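Long-range contacts in CglIIR protein (Corynebacterium glutamicum, PDB 6F1S), which is the H subunit of the CglI restriction endonuclease, an NTPase with a DEAD-Z1 helicase-like motor, represented here by its C-terminal domain: residues Gly47-Ile52 with Arg93-Thr98; Ile52-Ile57 with Pro88-Arg93; Tyr130-Val135 with Pro145-Asp150. All blocks are in the same frame, centred on the assembly; numbering follows the deposited sequence.

Overall arrangement
One mixed sheet of an alpha/beta domain brings the three contacts together. Interactions 1 and 2 are continuous: they share Ile52 and Arg93, both use strand 92-100, and their centres lie about 12 Å apart, interaction 2 prolonging the strand pair of interaction 1 into the start of helix 54-61. Interaction 3 lies at the end of the next strand, 126-132, its centre about 20 Å from that of interaction 1; Arg97 O and Arg131 N, 2.8 Å apart, probably hydrogen-bond between them. Interactions 2 and 3 flank the chain's centre, about 28 Å apart between centres. A bound formate, probably from the crystallisation liquor, lies about 4 Å from the Glu133 side chain in interaction 3.

Interaction 1 (Gly47-Ile52 with Arg93-Thr98); sequences GEDSTI and RMVLRT
Arg93 and Asp49 show how an antiparallel strand pair can be reinforced by charge on one of its faces. The arginine carries CG anti to the backbone N (chi1 -175°) and runs fully extended, which brings its guanidinium alongside the carboxylate. The grip is side-on and bidentate: NE meets Asp49 OD1 at 3.0 Å and NH2 meets Asp49 OD2 at 2.8 Å, each oxygen using its syn lone pair. With the two planes only 11° apart, the paired bonds fix the rotation of both groups; NH1 turns to Glu121 instead.

Met94, a selenomethionine, forms a hydrogen-bonded pair with Ser50, its N giving to Ser50 O at 2.9 Å and its O receiving Ser50 N at 3.1 Å. A water also donates to Met94 O and to Gly47 O and joins Ser50 OG, which hydrogen-bonds to Tyr42 as well. Met94 CB packs on Ile52 CG2.

Val95, in a non-hydrogen-bonded pair with Asp49, brings its CA within 3.1 Å of Glu48 O in a CA-H...O contact. The same carbonyl also accepts the N-H of Leu96 (Glu48 O to Leu96 N 2.8 Å), so one oxygen serves both residues.

Arg97 bends at chi2 so that Val95 CG1 lies over one guanidinium face, toward its rim, while NH1 reaches Glu48 OE1 in a 3.2 Å salt bridge. Here the planes stand 86° apart, a looser geometry than at Arg93, and the stronger partner of Arg97 is Asp114.

Strand 49-52 is the outermost strand on this side of the sheet, and strand 92-100 bonds on its other flank to strand 126-132. Leu117 of helix 112-120 covers the face bearing Asp49, Arg93 and Arg97, whereas helices 32-46 and 54-61 pack against Ile52 and Met94.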
ATOM      1  N   GLY A  47       1.616  15.409   2.674  1.00 14.74           N
ATOM      2  CA  GLY A  47       1.845  14.798   3.970  1.00 14.16           C
ATOM      3  C   GLY A  47       1.756  13.284   3.978  1.00 16.58           C
ATOM      4  O   GLY A  47       1.302  12.664   3.019  1.00 17.16           O
ATOM      5  N   GLU A  48       2.188  12.689   5.081  1.00 20.53           N
ATOM      6  CA  GLU A  48       2.207  11.238   5.213  1.00 24.90           C
ATOM      7  C   GLU A  48       0.827  10.644   5.524  1.00 22.51           C
ATOM      8  O   GLU A  48       0.597   9.460   5.303  1.00 22.16           O
ATOM      9  CB  GLU A  48       3.211  10.827   6.296  1.00 29.90           C
ATOM     10  CG  GLU A  48       2.897  11.363   7.676  1.00 36.82           C
ATOM     11  CD  GLU A  48       3.885  10.877   8.726  1.00 43.97           C
ATOM     12  OE1 GLU A  48       4.785  10.075   8.380  1.00 47.28           O
ATOM     13  OE2 GLU A  48       3.757  11.301   9.896  1.00 45.55           O
ATOM     14  N   ASP A  49      -0.085  11.466   6.032  1.00 21.58           N
ATOM     15  CA  ASP A  49      -1.422  11.002   6.394  1.00 20.04           C
ATOM     16  C   ASP A  49      -2.447  11.978   5.839  1.00 18.97           C
ATOM     17  O   ASP A  49      -2.595  13.086   6.339  1.00 20.46           O
ATOM     18  CB  ASP A  49      -1.564  10.872   7.917  1.00 18.86           C
ATOM     19  CG  ASP A  49      -2.827  10.129   8.340  1.00 20.82           C
ATOM     20  OD1 ASP A  49      -3.746   9.947   7.513  1.00 20.44           O
ATOM     21  OD2 ASP A  49      -2.902   9.729   9.521  1.00 22.27           O
ATOM     22  N   SER A  50      -3.156  11.561   4.798  1.00 19.05           N
ATOM     23  CA  SER A  50      -4.045  12.467   4.087  1.00 19.07           C
ATOM     24  C   SER A  50      -5.285  11.752   3.595  1.00 20.33           C
ATOM     25  O   SER A  50      -5.387  10.532   3.693  1.00 20.05           O
ATOM     26  CB  SER A  50      -3.321  13.102   2.902  1.00 16.84           C
ATOM     27  OG  SER A  50      -3.056  12.149   1.888  1.00 13.99           O
ATOM     28  N   THR A  51      -6.232  12.514   3.067  1.00 23.09           N
ATOM     29  CA  THR A  51      -7.308  11.904   2.301  1.00 24.70           C
ATOM     30  C   THR A  51      -7.041  12.185   0.835  1.00 23.47           C
ATOM     31  O   THR A  51      -6.370  13.155   0.494  1.00 23.42           O
ATOM     32  CB  THR A  51      -8.695  12.422   2.707  1.00 26.29           C
ATOM     33  OG1 THR A  51      -8.779  13.830   2.461  1.00 27.55           O
ATOM     34  CG2 THR A  51      -8.949  12.141   4.180  1.00 26.90           C
ATOM     35  N   ILE A  52      -7.548  11.317  -0.027  1.00 25.00           N
ATOM     36  CA  ILE A  52      -7.258  11.404  -1.450  1.00 24.22           C
ATOM     37  C   ILE A  52      -8.422  10.814  -2.247  1.00 24.36           C
ATOM     38  O   ILE A  52      -9.063   9.859  -1.807  1.00 25.76           O
ATOM     39  CB  ILE A  52      -5.934  10.680  -1.779  1.00 22.08           C
ATOM     40  CG1 ILE A  52      -5.535  10.887  -3.241  1.00 22.95           C
ATOM     41  CG2 ILE A  52      -6.026   9.206  -1.420  1.00 21.46           C
ATOM     42  CD1 ILE A  52      -4.219  10.236  -3.612  1.00 23.57           C
ATOM     43  N   ARG A  93      -8.384   7.194   2.594  1.00 22.63           N
ATOM     44  CA  ARG A  93      -7.292   7.655   3.439  1.00 20.47           C
ATOM     45  C   ARG A  93      -6.000   6.974   2.995  1.00 18.95           C
ATOM     46  O   ARG A  93      -5.975   5.765   2.749  1.00 18.53           O
ATOM     47  CB  ARG A  93      -7.590   7.365   4.911  1.00 20.87           C
ATOM     48  CG  ARG A  93      -6.566   7.914   5.892  1.00 20.53           C
ATOM     49  CD  ARG A  93      -7.007   7.641   7.317  1.00 20.52           C
ATOM     50  NE  ARG A  93      -6.047   8.113   8.310  1.00 20.04           N
ATOM     51  CZ  ARG A  93      -6.113   7.830   9.608  1.00 20.69           C
ATOM     52  NH1 ARG A  93      -7.095   7.069  10.078  1.00 20.28           N
ATOM     53  NH2 ARG A  93      -5.192   8.306  10.438  1.00 19.83           N
HETATM   54  N   MSE A  94      -4.934   7.754   2.869  1.00 17.96           N
HETATM   55  CA  MSE A  94      -3.656   7.205   2.437  1.00 16.48           C
HETATM   56  C   MSE A  94      -2.535   7.580   3.400  1.00 14.77           C
HETATM   57  O   MSE A  94      -2.345   8.753   3.740  1.00 13.21           O
HETATM   58  CB  MSE A  94      -3.304   7.667   1.019  1.00 15.09           C
HETATM   59  CG  MSE A  94      -2.034   7.008   0.490  1.00 14.35           C
HETATM   60 SE   MSE A  94      -1.739   7.196  -1.440  1.00 36.63          SE
HETATM   61  CE  MSE A  94      -1.077   9.031  -1.479  1.00  8.59           C
ATOM     62  N   VAL A  95      -1.804   6.557   3.836  1.00 12.79           N
ATOM     63  CA  VAL A  95      -0.691   6.730   4.751  1.00 12.24           C
ATOM     64  C   VAL A  95       0.599   6.274   4.073  1.00 12.20           C
ATOM     65  O   VAL A  95       0.693   5.144   3.591  1.00 13.20           O
ATOM     66  CB  VAL A  95      -0.918   5.949   6.068  1.00 12.83           C
ATOM     67  CG1 VAL A  95       0.288   6.057   6.985  1.00 10.46           C
ATOM     68  CG2 VAL A  95      -2.180   6.451   6.769  1.00 12.05           C
ATOM     69  N   LEU A  96       1.575   7.174   4.018  1.00 12.96           N
ATOM     70  CA  LEU A  96       2.872   6.896   3.414  1.00 13.43           C
ATOM     71  C   LEU A  96       3.945   6.896   4.487  1.00 15.42           C
ATOM     72  O   LEU A  96       4.143   7.906   5.160  1.00 14.87           O
ATOM     73  CB  LEU A  96       3.223   7.938   2.344  1.00 13.20           C
ATOM     74  CG  LEU A  96       2.220   8.234   1.229  1.00 13.55           C
ATOM     75  CD1 LEU A  96       2.751   9.333   0.306  1.00 13.64           C
ATOM     76  CD2 LEU A  96       1.896   6.981   0.439  1.00 12.42           C
ATOM     77  N   ARG A  97       4.627   5.766   4.652  1.00 15.62           N
ATOM     78  CA  ARG A  97       5.742   5.667   5.592  1.00 14.66           C
ATOM     79  C   ARG A  97       7.034   5.378   4.845  1.00 16.08           C
ATOM     80  O   ARG A  97       7.073   4.518   3.959  1.00 17.28           O
ATOM     81  CB  ARG A  97       5.501   4.562   6.626  1.00 15.02           C
ATOM     82  CG  ARG A  97       4.176   4.634   7.342  1.00 15.46           C
ATOM     83  CD  ARG A  97       4.121   5.774   8.330  1.00 13.58           C
ATOM     84  NE  ARG A  97       2.913   5.670   9.135  1.00 14.34           N
ATOM     85  CZ  ARG A  97       2.300   6.700   9.701  1.00 15.95           C
ATOM     86  NH1 ARG A  97       2.781   7.926   9.545  1.00 20.29           N
ATOM     87  NH2 ARG A  97       1.198   6.505  10.409  1.00 13.21           N
ATOM     88  N   THR A  98       8.097   6.077   5.213  1.00 14.16           N
ATOM     89  CA  THR A  98       9.394   5.814   4.613  1.00 13.44           C
ATOM     90  C   THR A  98      10.381   5.307   5.664  1.00 14.22           C
ATOM     91  O   THR A  98      10.058   5.249   6.856  1.00 13.26           O
ATOM     92  CB  THR A  98       9.940   7.069   3.919  1.00 12.99           C
ATOM     93  OG1 THR A  98      10.101   8.116   4.882  1.00 13.86           O
ATOM     94  CG2 THR A  98       8.973   7.521   2.828  1.00 11.43           C
TER
HETATM   95  O   HOH W   1      -0.741  10.788   2.436  1.00 14.01           O
HETATM   96  O   HOH W   2      -0.311   9.455  11.209  1.00 43.19           O

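Interaction 2 (Ile52-Ile57 with Pro88-Arg93); sequences IGMRAI and PHLTAR
Ala92, Met54 and Ile52 bury the most surface where strand pairing gives way to a helix. Ile52 and Ala92 are a hydrogen-bonded antiparallel pair: Ile52 N gives to Ala92 O at 2.8 Å, and Ala92 N returns a bond to Ile52 O at 3.0 Å. Gly53 then serves as the N-cap residue of helix 54-61, whose first turn places Met54 and Ile57 against Ala92. The methyl of Ala92 becomes a small apolar platform, met by Ile57 CG1 at 3.7 Å and by the selenium of Met54 at 4.1 Å.

Met54, a selenomethionine, keeps CG beside its backbone N (chi1 -66°) and bends again at chi2 (-56°), a course that brings the methyl CE against the Leu90 side chain, 4.0 Å from Leu90 CG. A water takes the bond of Met54 N at 2.6 Å and donates to Leu90 O, tying the helix start to the chain ahead of the strand. Phe83 of helix 73-86 and Pro125 touch both Met54 and Leu90.

The chemistry is thus divided: main-chain groups make the hydrogen bonds across the contact, with one water joining in, while the side chains contribute apolar packing and no hydrogen bond.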
ATOM      1  N   ILE A  52      -7.548  11.317  -0.027  1.00 25.00           N
ATOM      2  CA  ILE A  52      -7.258  11.404  -1.450  1.00 24.22           C
ATOM      3  C   ILE A  52      -8.422  10.814  -2.247  1.00 24.36           C
ATOM      4  O   ILE A  52      -9.063   9.859  -1.807  1.00 25.76           O
ATOM      5  CB  ILE A  52      -5.934  10.680  -1.779  1.00 22.08           C
ATOM      6  CG1 ILE A  52      -5.535  10.887  -3.241  1.00 22.95           C
ATOM      7  CG2 ILE A  52      -6.026   9.206  -1.420  1.00 21.46           C
ATOM      8  CD1 ILE A  52      -4.219  10.236  -3.612  1.00 23.57           C
ATOM      9  N   GLY A  53      -8.711  11.407  -3.402  1.00 23.57           N
ATOM     10  CA  GLY A  53      -9.821  10.978  -4.237  1.00 24.06           C
ATOM     11  C   GLY A  53      -9.643   9.587  -4.821  1.00 25.94           C
ATOM     12  O   GLY A  53      -8.523   9.159  -5.097  1.00 26.22           O
HETATM   13  N   MSE A  54     -10.761   8.896  -5.025  1.00 27.57           N
HETATM   14  CA  MSE A  54     -10.775   7.507  -5.488  1.00 29.10           C
HETATM   15  C   MSE A  54      -9.975   7.263  -6.755  1.00 31.14           C
HETATM   16  O   MSE A  54      -9.194   6.319  -6.829  1.00 31.94           O
HETATM   17  CB  MSE A  54     -12.215   7.048  -5.722  1.00 32.90           C
HETATM   18  CG  MSE A  54     -13.044   6.984  -4.460  1.00 37.17           C
HETATM   19 SE   MSE A  54     -12.208   5.846  -3.117  1.00 69.40          SE
HETATM   20  CE  MSE A  54     -13.609   5.914  -1.766  1.00 44.25           C
ATOM     21  N   ARG A  55     -10.179   8.110  -7.756  1.00 31.70           N
ATOM     22  CA  ARG A  55      -9.484   7.967  -9.024  1.00 31.11           C
ATOM     23  C   ARG A  55      -7.964   8.062  -8.864  1.00 29.24           C
ATOM     24  O   ARG A  55      -7.207   7.412  -9.594  1.00 27.90           O
ATOM     25  CB  ARG A  55      -9.978   9.019 -10.014  1.00 34.50           C
ATOM     26  CG  ARG A  55      -9.293   8.950 -11.355  1.00 38.98           C
ATOM     27  CD  ARG A  55      -9.747  10.061 -12.275  1.00 42.67           C
ATOM     28  NE  ARG A  55      -8.977  10.066 -13.514  1.00 45.44           N
ATOM     29  CZ  ARG A  55      -9.156  10.940 -14.498  1.00 48.24           C
ATOM     30  NH1 ARG A  55     -10.084  11.882 -14.390  1.00 49.39           N
ATOM     31  NH2 ARG A  55      -8.405  10.869 -15.588  1.00 50.02           N
ATOM     32  N   ALA A  56      -7.516   8.864  -7.902  1.00 27.40           N
ATOM     33  CA  ALA A  56      -6.085   9.055  -7.693  1.00 26.08           C
ATOM     34  C   ALA A  56      -5.480   7.830  -7.020  1.00 25.70           C
ATOM     35  O   ALA A  56      -4.365   7.420  -7.344  1.00 26.78           O
ATOM     36  CB  ALA A  56      -5.827  10.303  -6.867  1.00 25.36           C
ATOM     37  N   ILE A  57      -6.225   7.259  -6.080  1.00 24.34           N
ATOM     38  CA  ILE A  57      -5.882   5.980  -5.473  1.00 25.99           C
ATOM     39  C   ILE A  57      -5.727   4.888  -6.528  1.00 27.34           C
ATOM     40  O   ILE A  57      -4.723   4.168  -6.541  1.00 26.83           O
ATOM     41  CB  ILE A  57      -6.955   5.538  -4.456  1.00 27.45           C
ATOM     42  CG1 ILE A  57      -6.764   6.260  -3.129  1.00 27.76           C
ATOM     43  CG2 ILE A  57      -6.878   4.046  -4.212  1.00 28.24           C
ATOM     44  CD1 ILE A  57      -5.589   5.748  -2.325  1.00 27.52           C
ATOM     45  N   PRO A  88     -20.443   9.577  -3.636  1.00 55.87           N
ATOM     46  CA  PRO A  88     -19.565  10.422  -4.455  1.00 54.23           C
ATOM     47  C   PRO A  88     -18.596  11.293  -3.649  1.00 52.34           C
ATOM     48  O   PRO A  88     -17.526  11.640  -4.156  1.00 50.59           O
ATOM     49  CB  PRO A  88     -20.555  11.300  -5.228  1.00 55.80           C
ATOM     50  CG  PRO A  88     -21.805  10.504  -5.271  1.00 56.45           C
ATOM     51  CD  PRO A  88     -21.864   9.790  -3.957  1.00 56.43           C
ATOM     52  N   HIS A  89     -18.964  11.637  -2.419  1.00 52.11           N
ATOM     53  CA  HIS A  89     -18.126  12.503  -1.595  1.00 50.59           C
ATOM     54  C   HIS A  89     -17.084  11.716  -0.815  1.00 46.87           C
ATOM     55  O   HIS A  89     -16.103  12.285  -0.332  1.00 45.75           O
ATOM     56  CB  HIS A  89     -18.982  13.321  -0.628  1.00 53.56           C
ATOM     57  CG  HIS A  89     -19.369  14.668  -1.152  1.00 56.11           C
ATOM     58  ND1 HIS A  89     -20.364  14.846  -2.091  1.00 57.24           N
ATOM     59  CD2 HIS A  89     -18.893  15.905  -0.869  1.00 56.25           C
ATOM     60  CE1 HIS A  89     -20.482  16.135  -2.362  1.00 58.00           C
ATOM     61  NE2 HIS A  89     -19.602  16.798  -1.633  1.00 57.09           N
ATOM     62  N   LEU A  90     -17.296  10.410  -0.688  1.00 43.62           N
ATOM     63  CA  LEU A  90     -16.394   9.573   0.098  1.00 40.06           C
ATOM     64  C   LEU A  90     -14.976   9.571  -0.473  1.00 36.63           C
ATOM     65  O   LEU A  90     -14.775   9.397  -1.677  1.00 35.25           O
ATOM     66  CB  LEU A  90     -16.921   8.142   0.186  1.00 41.14           C
ATOM     67  CG  LEU A  90     -16.085   7.214   1.070  1.00 41.18           C
ATOM     68  CD1 LEU A  90     -16.007   7.763   2.491  1.00 40.23           C
ATOM     69  CD2 LEU A  90     -16.648   5.799   1.059  1.00 40.85           C
ATOM     70  N   THR A  91     -13.998   9.781   0.402  1.00 33.57           N
ATOM     71  CA  THR A  91     -12.602   9.769  -0.004  1.00 31.20           C
ATOM     72  C   THR A  91     -11.858   8.622   0.675  1.00 29.29           C
ATOM     73  O   THR A  91     -12.297   8.099   1.701  1.00 28.48           O
ATOM     74  CB  THR A  91     -11.893  11.108   0.327  1.00 37.69           C
ATOM     75  OG1 THR A  91     -11.999  11.382   1.729  1.00 37.36           O
ATOM     76  CG2 THR A  91     -12.514  12.255  -0.455  1.00 38.20           C
ATOM     77  N   ALA A  92     -10.734   8.232   0.089  1.00 26.09           N
ATOM     78  CA  ALA A  92      -9.874   7.235   0.698  1.00 25.47           C
ATOM     79  C   ALA A  92      -8.843   7.917   1.581  1.00 23.95           C
ATOM     80  O   ALA A  92      -8.488   9.076   1.361  1.00 23.67           O
ATOM     81  CB  ALA A  92      -9.189   6.385  -0.368  1.00 24.27           C
ATOM     82  N   ARG A  93      -8.384   7.194   2.594  1.00 22.63           N
ATOM     83  CA  ARG A  93      -7.292   7.655   3.439  1.00 20.47           C
ATOM     84  C   ARG A  93      -6.000   6.974   2.995  1.00 18.95           C
ATOM     85  O   ARG A  93      -5.975   5.765   2.749  1.00 18.53           O
ATOM     86  CB  ARG A  93      -7.590   7.365   4.911  1.00 20.87           C
ATOM     87  CG  ARG A  93      -6.566   7.914   5.892  1.00 20.53           C
ATOM     88  CD  ARG A  93      -7.007   7.641   7.317  1.00 20.52           C
ATOM     89  NE  ARG A  93      -6.047   8.113   8.310  1.00 20.04           N
ATOM     90  CZ  ARG A  93      -6.113   7.830   9.608  1.00 20.69           C
ATOM     91  NH1 ARG A  93      -7.095   7.069  10.078  1.00 20.28           N
ATOM     92  NH2 ARG A  93      -5.192   8.306  10.438  1.00 19.83           N
TER
HETATM   93  O   HOH W   3     -12.914  10.168  -4.174  1.00 40.84           O

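Interaction 3 (Tyr130-Val135 with Pro145-Asp150); sequences YRIEGV and PTWSSD
A strand end meets a returning loop here, within the strand-helix-strand connection that joins two antiparallel neighbours of the mixed sheet. Strand 126-132 leads through Glu133-Val135 into helix 136-141, and the chain comes back along residues 145-150 before entering strand 152-158.

On the apolar side, Ile132 CD1 packs on the indole of Trp147 near CZ2, 3.7 Å away, the two side chains crossing at about a right angle. Val135 CG1 lies at the ring's edge, 4.3 Å from CD1 of Trp147. The buried indole N-H is satisfied by Val102 O, which helps fix the turn of the ring, and Ile152 and Val154 also touch Trp147.

Between this patch and the exposed end, a water bridges the segments by donating to Ile132 O and Ser149 O, 3.0 Å from each. Farther out, Glu133 OE1 and Arg131 NH1, 2.9 Å apart, form a salt bridge.

Gly134 turns the chain with positive phi. Asp150 has its CG swung opposite the backbone N (chi1 -177°), which carries the carboxylate over to Gly134 N. The bond from Gly134 N to Asp150 OD1 is 2.9 Å long, on the syn side of the carboxylate but 33° out of its plane.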
ATOM      1  N   TYR A 130       4.271   1.351   2.508  1.00 13.82           N
ATOM      2  CA  TYR A 130       5.550   1.294   3.208  1.00 14.49           C
ATOM      3  C   TYR A 130       6.704   1.307   2.217  1.00 15.36           C
ATOM      4  O   TYR A 130       6.774   0.449   1.331  1.00 15.63           O
ATOM      5  CB  TYR A 130       5.647   0.038   4.082  1.00 14.40           C
ATOM      6  CG  TYR A 130       5.164   0.197   5.508  1.00 15.36           C
ATOM      7  CD1 TYR A 130       4.157   1.092   5.826  1.00 15.90           C
ATOM      8  CD2 TYR A 130       5.719  -0.559   6.538  1.00 15.39           C
ATOM      9  CE1 TYR A 130       3.707   1.231   7.127  1.00 15.74           C
ATOM     10  CE2 TYR A 130       5.281  -0.420   7.841  1.00 15.60           C
ATOM     11  CZ  TYR A 130       4.274   0.479   8.129  1.00 16.18           C
ATOM     12  OH  TYR A 130       3.820   0.635   9.420  1.00 15.50           O
ATOM     13  N   ARG A 131       7.605   2.275   2.366  1.00 14.78           N
ATOM     14  CA  ARG A 131       8.790   2.348   1.518  1.00 14.28           C
ATOM     15  C   ARG A 131       9.956   1.646   2.198  1.00 13.73           C
ATOM     16  O   ARG A 131      10.390   2.045   3.271  1.00 11.41           O
ATOM     17  CB  ARG A 131       9.152   3.802   1.201  1.00 14.96           C
ATOM     18  CG  ARG A 131      10.172   3.980   0.074  1.00 14.47           C
ATOM     19  CD  ARG A 131      10.587   5.441  -0.061  1.00 15.28           C
ATOM     20  NE  ARG A 131      11.433   5.681  -1.225  1.00 15.78           N
ATOM     21  CZ  ARG A 131      12.756   5.553  -1.224  1.00 17.19           C
ATOM     22  NH1 ARG A 131      13.386   5.178  -0.118  1.00 15.81           N
ATOM     23  NH2 ARG A 131      13.448   5.795  -2.330  1.00 17.55           N
ATOM     24  N   ILE A 132      10.455   0.591   1.567  1.00 17.42           N
ATOM     25  CA  ILE A 132      11.547  -0.195   2.130  1.00 18.19           C
ATOM     26  C   ILE A 132      12.767  -0.143   1.226  1.00 20.53           C
ATOM     27  O   ILE A 132      12.684  -0.472   0.043  1.00 19.48           O
ATOM     28  CB  ILE A 132      11.137  -1.660   2.340  1.00 16.34           C
ATOM     29  CG1 ILE A 132       9.943  -1.741   3.285  1.00 14.70           C
ATOM     30  CG2 ILE A 132      12.310  -2.477   2.875  1.00 15.44           C
ATOM     31  CD1 ILE A 132       9.361  -3.129   3.415  1.00 15.46           C
ATOM     32  N   GLU A 133      13.896   0.265   1.798  1.00 24.42           N
ATOM     33  CA  GLU A 133      15.132   0.431   1.047  1.00 27.42           C
ATOM     34  C   GLU A 133      16.331  -0.073   1.847  1.00 26.20           C
ATOM     35  O   GLU A 133      16.375   0.074   3.063  1.00 24.98           O
ATOM     36  CB  GLU A 133      15.323   1.903   0.675  1.00 32.09           C
ATOM     37  CG  GLU A 133      16.511   2.187  -0.218  1.00 38.73           C
ATOM     38  CD  GLU A 133      16.960   3.635  -0.140  1.00 44.70           C
ATOM     39  OE1 GLU A 133      16.197   4.529  -0.558  1.00 43.76           O
ATOM     40  OE2 GLU A 133      18.080   3.879   0.353  1.00 51.85           O
ATOM     41  N   GLY A 134      17.299  -0.674   1.160  1.00 26.69           N
ATOM     42  CA  GLY A 134      18.548  -1.085   1.780  1.00 24.73           C
ATOM     43  C   GLY A 134      18.430  -2.323   2.646  1.00 23.66           C
ATOM     44  O   GLY A 134      19.073  -2.427   3.688  1.00 24.59           O
ATOM     45  N   VAL A 135      17.616  -3.271   2.197  1.00 24.00           N
ATOM     46  CA  VAL A 135      17.323  -4.488   2.943  1.00 24.04           C
ATOM     47  C   VAL A 135      17.696  -5.722   2.115  1.00 26.85           C
ATOM     48  O   VAL A 135      18.120  -6.751   2.653  1.00 26.44           O
ATOM     49  CB  VAL A 135      15.821  -4.523   3.341  1.00 24.81           C
ATOM     50  CG1 VAL A 135      15.287  -5.934   3.414  1.00 25.33           C
ATOM     51  CG2 VAL A 135      15.599  -3.786   4.652  1.00 24.51           C
ATOM     52  N   PRO A 145      14.876 -14.427   1.325  1.00 35.16           N
ATOM     53  CA  PRO A 145      13.943 -13.745   0.416  1.00 31.85           C
ATOM     54  C   PRO A 145      14.133 -12.226   0.350  1.00 27.99           C
ATOM     55  O   PRO A 145      14.413 -11.580   1.361  1.00 26.33           O
ATOM     56  CB  PRO A 145      12.574 -14.089   1.004  1.00 31.98           C
ATOM     57  CG  PRO A 145      12.780 -15.371   1.700  1.00 33.08           C
ATOM     58  CD  PRO A 145      14.159 -15.293   2.279  1.00 34.66           C
ATOM     59  N   THR A 146      13.985 -11.678  -0.851  1.00 26.17           N
ATOM     60  CA  THR A 146      14.174 -10.257  -1.098  1.00 25.03           C
ATOM     61  C   THR A 146      12.934  -9.660  -1.760  1.00 25.09           C
ATOM     62  O   THR A 146      12.159 -10.379  -2.388  1.00 27.22           O
ATOM     63  CB  THR A 146      15.395 -10.009  -2.002  1.00 24.52           C
ATOM     64  OG1 THR A 146      15.275 -10.803  -3.188  1.00 24.63           O
ATOM     65  CG2 THR A 146      16.677 -10.383  -1.281  1.00 24.02           C
ATOM     66  N   TRP A 147      12.746  -8.351  -1.620  1.00 24.18           N
ATOM     67  CA  TRP A 147      11.677  -7.667  -2.334  1.00 23.57           C
ATOM     68  C   TRP A 147      12.071  -7.573  -3.807  1.00 24.32           C
ATOM     69  O   TRP A 147      13.246  -7.688  -4.137  1.00 25.22           O
ATOM     70  CB  TRP A 147      11.414  -6.280  -1.743  1.00 21.01           C
ATOM     71  CG  TRP A 147      11.047  -6.297  -0.279  1.00 20.97           C
ATOM     72  CD1 TRP A 147      11.888  -6.086   0.777  1.00 20.01           C
ATOM     73  CD2 TRP A 147       9.749  -6.539   0.291  1.00 19.27           C
ATOM     74  NE1 TRP A 147      11.197  -6.181   1.963  1.00 18.23           N
ATOM     75  CE2 TRP A 147       9.881  -6.457   1.692  1.00 18.19           C
ATOM     76  CE3 TRP A 147       8.486  -6.815  -0.251  1.00 18.69           C
ATOM     77  CZ2 TRP A 147       8.803  -6.639   2.560  1.00 18.86           C
ATOM     78  CZ3 TRP A 147       7.416  -6.998   0.615  1.00 18.92           C
ATOM     79  CH2 TRP A 147       7.581  -6.906   2.003  1.00 18.20           C
ATOM     80  N   SER A 148      11.096  -7.365  -4.684  1.00 24.66           N
ATOM     81  CA  SER A 148      11.342  -7.412  -6.123  1.00 26.23           C
ATOM     82  C   SER A 148      12.188  -6.240  -6.603  1.00 27.73           C
ATOM     83  O   SER A 148      12.728  -6.271  -7.704  1.00 29.08           O
ATOM     84  CB  SER A 148      10.021  -7.450  -6.897  1.00 26.05           C
ATOM     85  OG  SER A 148       9.247  -6.287  -6.654  1.00 26.78           O
ATOM     86  N   SER A 149      12.303  -5.205  -5.777  1.00 27.97           N
ATOM     87  CA  SER A 149      13.138  -4.064  -6.123  1.00 28.14           C
ATOM     88  C   SER A 149      13.620  -3.314  -4.890  1.00 29.65           C
ATOM     89  O   SER A 149      13.065  -3.447  -3.798  1.00 30.69           O
ATOM     90  CB  SER A 149      12.390  -3.102  -7.051  1.00 28.10           C
ATOM     91  OG  SER A 149      11.305  -2.482  -6.387  1.00 27.48           O
ATOM     92  N   ASP A 150      14.675  -2.534  -5.088  1.00 31.22           N
ATOM     93  CA  ASP A 150      15.216  -1.665  -4.065  1.00 30.78           C
ATOM     94  C   ASP A 150      15.366  -0.274  -4.675  1.00 30.25           C
ATOM     95  O   ASP A 150      16.178  -0.077  -5.575  1.00 30.13           O
ATOM     96  CB  ASP A 150      16.561  -2.194  -3.549  1.00 32.15           C
ATOM     97  CG  ASP A 150      17.135  -1.345  -2.423  1.00 33.28           C
ATOM     98  OD1 ASP A 150      16.353  -0.795  -1.627  1.00 33.83           O
ATOM     99  OD2 ASP A 150      18.371  -1.222  -2.329  1.00 35.39           O
TER
HETATM  100  O   HOH W   4      13.562  -3.190  -0.862  1.00 25.73           O
HETATM  101  O   HOH W   5      15.952  -3.355   0.062  1.00 21.69           O